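Local structure of putative sesquiterpene cyclase (Kitasatospora setae, 4MC3) at residues 207-212 against 270-275. The protein catalyses the magnesium-dependent 1,11-cyclization of (2E,6E)-farnesyl diphosphate, with water, to (2Z,6E)-hedycaryol and diphosphate. Sequence-based numbering, arbitrary orientation.
Sequences NKLRRA and QARQEL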
ATOM      1  N   ASN A 207      -7.553   2.350 -12.584  1.00 23.51           N
ATOM      2  CA  ASN A 207      -7.512   3.397 -11.561  1.00 25.41           C
ATOM      3  C   ASN A 207      -8.620   3.207 -10.534  1.00 24.07           C
ATOM      4  O   ASN A 207      -8.408   3.406  -9.335  1.00 23.33           O
ATOM      5  CB  ASN A 207      -7.597   4.807 -12.194  1.00 26.52           C
ATOM      6  CG  ASN A 207      -6.380   5.184 -13.018  1.00 28.50           C
ATOM      7  OD1 ASN A 207      -5.282   4.662 -12.881  1.00 30.45           O
ATOM      8  ND2 ASN A 207      -6.582   6.170 -13.874  1.00 31.63           N
ATOM      9  N   LYS A 208      -9.804   2.823 -10.997  1.00 24.68           N
ATOM     10  CA  LYS A 208     -10.963   2.615 -10.158  1.00 24.36           C
ATOM     11  C   LYS A 208     -10.714   1.450  -9.244  1.00 21.92           C
ATOM     12  O   LYS A 208     -11.082   1.466  -8.037  1.00 22.35           O
ATOM     13  CB  LYS A 208     -12.182   2.382 -11.046  1.00 27.30           C
ATOM     14  CG  LYS A 208     -13.520   2.105 -10.343  1.00 31.42           C
ATOM     15  CD  LYS A 208     -14.607   2.001 -11.415  1.00 32.68           C
ATOM     16  CE  LYS A 208     -15.930   1.529 -10.845  1.00 36.46           C
ATOM     17  NZ  LYS A 208     -17.045   1.584 -11.840  1.00 38.19           N
ATOM     18  N   LEU A 209     -10.148   0.385  -9.809  1.00 22.94           N
ATOM     19  CA  LEU A 209      -9.802  -0.812  -9.017  1.00 22.52           C
ATOM     20  C   LEU A 209      -8.768  -0.497  -7.936  1.00 18.79           C
ATOM     21  O   LEU A 209      -8.917  -0.958  -6.780  1.00 22.11           O
ATOM     22  CB  LEU A 209      -9.232  -1.896  -9.977  1.00 24.66           C
ATOM     23  CG  LEU A 209      -8.747  -3.204  -9.332  1.00 25.36           C
ATOM     24  CD1 LEU A 209      -9.842  -3.916  -8.583  1.00 26.30           C
ATOM     25  CD2 LEU A 209      -8.149  -4.101 -10.410  1.00 29.39           C
ATOM     26  N   ARG A 210      -7.724   0.211  -8.331  1.00 20.28           N
ATOM     27  CA  ARG A 210      -6.618   0.549  -7.422  1.00 19.55           C
ATOM     28  C   ARG A 210      -7.179   1.388  -6.244  1.00 18.40           C
ATOM     29  O   ARG A 210      -6.885   1.110  -5.089  1.00 19.10           O
ATOM     30  CB  ARG A 210      -5.539   1.338  -8.178  1.00 20.56           C
ATOM     31  CG  ARG A 210      -4.344   1.842  -7.381  1.00 21.70           C
ATOM     32  CD  ARG A 210      -3.328   2.646  -8.185  1.00 23.46           C
ATOM     33  NE  ARG A 210      -2.788   1.801  -9.235  1.00 22.73           N
ATOM     34  CZ  ARG A 210      -3.010   1.919 -10.565  1.00 25.22           C
ATOM     35  NH1 ARG A 210      -3.675   2.912 -11.086  1.00 27.24           N
ATOM     36  NH2 ARG A 210      -2.495   0.997 -11.375  1.00 25.16           N
ATOM     37  N   ARG A 211      -7.969   2.405  -6.529  1.00 18.75           N
ATOM     38  CA  ARG A 211      -8.528   3.245  -5.479  1.00 18.21           C
ATOM     39  C   ARG A 211      -9.452   2.481  -4.571  1.00 18.01           C
ATOM     40  O   ARG A 211      -9.328   2.546  -3.323  1.00 18.77           O
ATOM     41  CB  ARG A 211      -9.243   4.476  -6.071  1.00 21.38           C
ATOM     42  CG  ARG A 211      -9.996   5.260  -4.982  1.00 22.39           C
ATOM     43  CD  ARG A 211     -10.657   6.504  -5.560  1.00 27.73           C
ATOM     44  NE  ARG A 211     -11.557   7.064  -4.562  1.00 28.95           N
ATOM     45  CZ  ARG A 211     -11.366   8.159  -3.832  1.00 29.86           C
ATOM     46  NH1 ARG A 211     -10.293   8.906  -3.954  1.00 32.46           N
ATOM     47  NH2 ARG A 211     -12.326   8.508  -2.985  1.00 32.72           N
ATOM     48  N   ALA A 212     -10.386   1.717  -5.132  1.00 19.52           N
ATOM     49  CA  ALA A 212     -11.329   0.994  -4.313  1.00 20.93           C
ATOM     50  C   ALA A 212     -10.690  -0.082  -3.497  1.00 18.99           C
ATOM     51  O   ALA A 212     -11.055  -0.301  -2.317  1.00 19.76           O
ATOM     52  CB  ALA A 212     -12.449   0.424  -5.169  1.00 23.12           C
ATOM     53  N   GLN A 270     -17.029  -4.519  -9.758  1.00 29.65           N
ATOM     54  CA  GLN A 270     -17.395  -3.814 -10.993  1.00 31.66           C
ATOM     55  C   GLN A 270     -16.183  -3.457 -11.836  1.00 33.64           C
ATOM     56  O   GLN A 270     -16.186  -3.668 -13.038  1.00 36.48           O
ATOM     57  CB  GLN A 270     -18.190  -2.542 -10.679  1.00 38.52           C
ATOM     58  CG  GLN A 270     -18.829  -1.894 -11.914  1.00 54.89           C
ATOM     59  CD  GLN A 270     -19.525  -0.554 -11.637  1.00 68.42           C
ATOM     60  OE1 GLN A 270     -19.807  -0.194 -10.494  1.00 72.50           O
ATOM     61  NE2 GLN A 270     -19.801   0.193 -12.704  1.00 81.05           N
ATOM     62  N   ALA A 271     -15.136  -2.899 -11.209  1.00 29.60           N
ATOM     63  CA  ALA A 271     -13.967  -2.459 -11.949  1.00 29.39           C
ATOM     64  C   ALA A 271     -13.255  -3.620 -12.660  1.00 25.31           C
ATOM     65  O   ALA A 271     -12.623  -3.435 -13.715  1.00 31.70           O
ATOM     66  CB  ALA A 271     -12.977  -1.753 -11.046  1.00 28.32           C
ATOM     67  N   ARG A 272     -13.232  -4.779 -12.000  1.00 27.93           N
ATOM     68  CA  ARG A 272     -12.624  -5.962 -12.622  1.00 29.47           C
ATOM     69  C   ARG A 272     -13.317  -6.336 -13.919  1.00 32.40           C
ATOM     70  O   ARG A 272     -12.663  -6.635 -14.908  1.00 32.54           O
ATOM     71  CB  ARG A 272     -12.603  -7.149 -11.672  1.00 33.70           C
ATOM     72  CG  ARG A 272     -11.555  -6.962 -10.573  1.00 31.73           C
ATOM     73  CD  ARG A 272     -11.458  -8.203  -9.694  1.00 38.56           C
ATOM     74  NE  ARG A 272     -10.741  -9.275 -10.391  1.00 38.55           N
ATOM     75  CZ  ARG A 272     -10.590 -10.514  -9.927  1.00 35.44           C
ATOM     76  NH1 ARG A 272     -11.128 -10.888  -8.763  1.00 40.41           N
ATOM     77  NH2 ARG A 272      -9.915 -11.398 -10.641  1.00 41.16           N
ATOM     78  N   GLN A 273     -14.644  -6.270 -13.909  1.00 30.82           N
ATOM     79  CA  GLN A 273     -15.420  -6.554 -15.121  1.00 32.81           C
ATOM     80  C   GLN A 273     -15.126  -5.528 -16.191  1.00 35.15           C
ATOM     81  O   GLN A 273     -14.933  -5.862 -17.369  1.00 41.54           O
ATOM     82  CB  GLN A 273     -16.918  -6.595 -14.785  1.00 40.69           C
ATOM     83  CG  GLN A 273     -17.293  -7.855 -14.019  1.00 52.40           C
ATOM     84  CD  GLN A 273     -16.647  -9.128 -14.597  1.00 68.61           C
ATOM     85  OE1 GLN A 273     -16.978  -9.556 -15.711  1.00 68.73           O
ATOM     86  NE2 GLN A 273     -15.713  -9.731 -13.842  1.00 69.78           N
ATOM     87  N   GLU A 274     -15.109  -4.265 -15.783  1.00 32.41           N
ATOM     88  CA  GLU A 274     -14.854  -3.159 -16.679  1.00 33.01           C
ATOM     89  C   GLU A 274     -13.444  -3.238 -17.264  1.00 34.29           C
ATOM     90  O   GLU A 274     -13.205  -2.871 -18.420  1.00 35.26           O
ATOM     91  CB  GLU A 274     -15.104  -1.831 -15.957  1.00 38.29           C
ATOM     92  CG  GLU A 274     -16.591  -1.587 -15.671  1.00 38.45           C
ATOM     93  CD  GLU A 274     -16.854  -0.407 -14.760  1.00 44.53           C
ATOM     94  OE1 GLU A 274     -15.899   0.193 -14.213  1.00 49.52           O
ATOM     95  OE2 GLU A 274     -18.040  -0.081 -14.570  1.00 50.32           O
ATOM     96  N   LEU A 275     -12.501  -3.753 -16.480  1.00 31.20           N
ATOM     97  CA  LEU A 275     -11.157  -3.897 -16.978  1.00 31.07           C
ATOM     98  C   LEU A 275     -11.078  -4.886 -18.135  1.00 30.53           C
ATOM     99  O   LEU A 275     -10.405  -4.642 -19.128  1.00 34.02           O
ATOM    100  CB  LEU A 275     -10.241  -4.342 -15.841  1.00 30.33           C
ATOM    101  CG  LEU A 275      -8.805  -4.660 -16.182  1.00 29.94           C
ATOM    102  CD1 LEU A 275      -8.038  -3.482 -16.781  1.00 32.58           C
ATOM    103  CD2 LEU A 275      -8.068  -5.189 -14.944  1.00 29.42           C
TER
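Lys-208 reaches over Ala-271 to the carboxylate of Glu-274, a worked example of how a long side chain can carry its charge past a close apolar contact between two helices. Its CG stands anti to the backbone N (chi1 179°) and the rest of the chain is fully extended, which carries the ammonium group out beyond the Ala-271 methyl. There the lysine and glutamate chains cross at about a right angle. Lys-208 NZ donates to Glu-274 OE1 at 3.0 Å in a salt bridge, on the syn side and 20° out of the carboxylate plane, and weakly to OE2 at 3.3 Å. From one turn earlier, Gln-270 NE2 donates to Glu-274 OE2 in a short bond of 2.6 Å, tilted from both the amide and the carboxylate planes, so the carboxylate takes bonds from both helices. Lys-208 NZ and Gln-270 NE2 sit 3.2 Å apart without a bond between them, each donating to the carboxylate they share. A leucine in place of Glu-274 would probably leave the Lys-208 ammonium without its counter-charge and the Gln-270 amide free to turn.

The segments belong to helices 204-225 and 250-282 of the all-helical class I terpene synthase fold, and their axes come within 8.8 Å of each other at 158°, close to antiparallel. The small side chain of Ala-271 is consistent with this approach: Ala-271 CB meets Leu-209 CB at 3.9 Å. Leu-209 CD1 lies obliquely against the aliphatic part of Arg-272, 4.0 Å from its CG. Helix 286-309 covers this apolar side, with Ala-296 against Leu-209 and Ala-297 and Ala-300 against Arg-272.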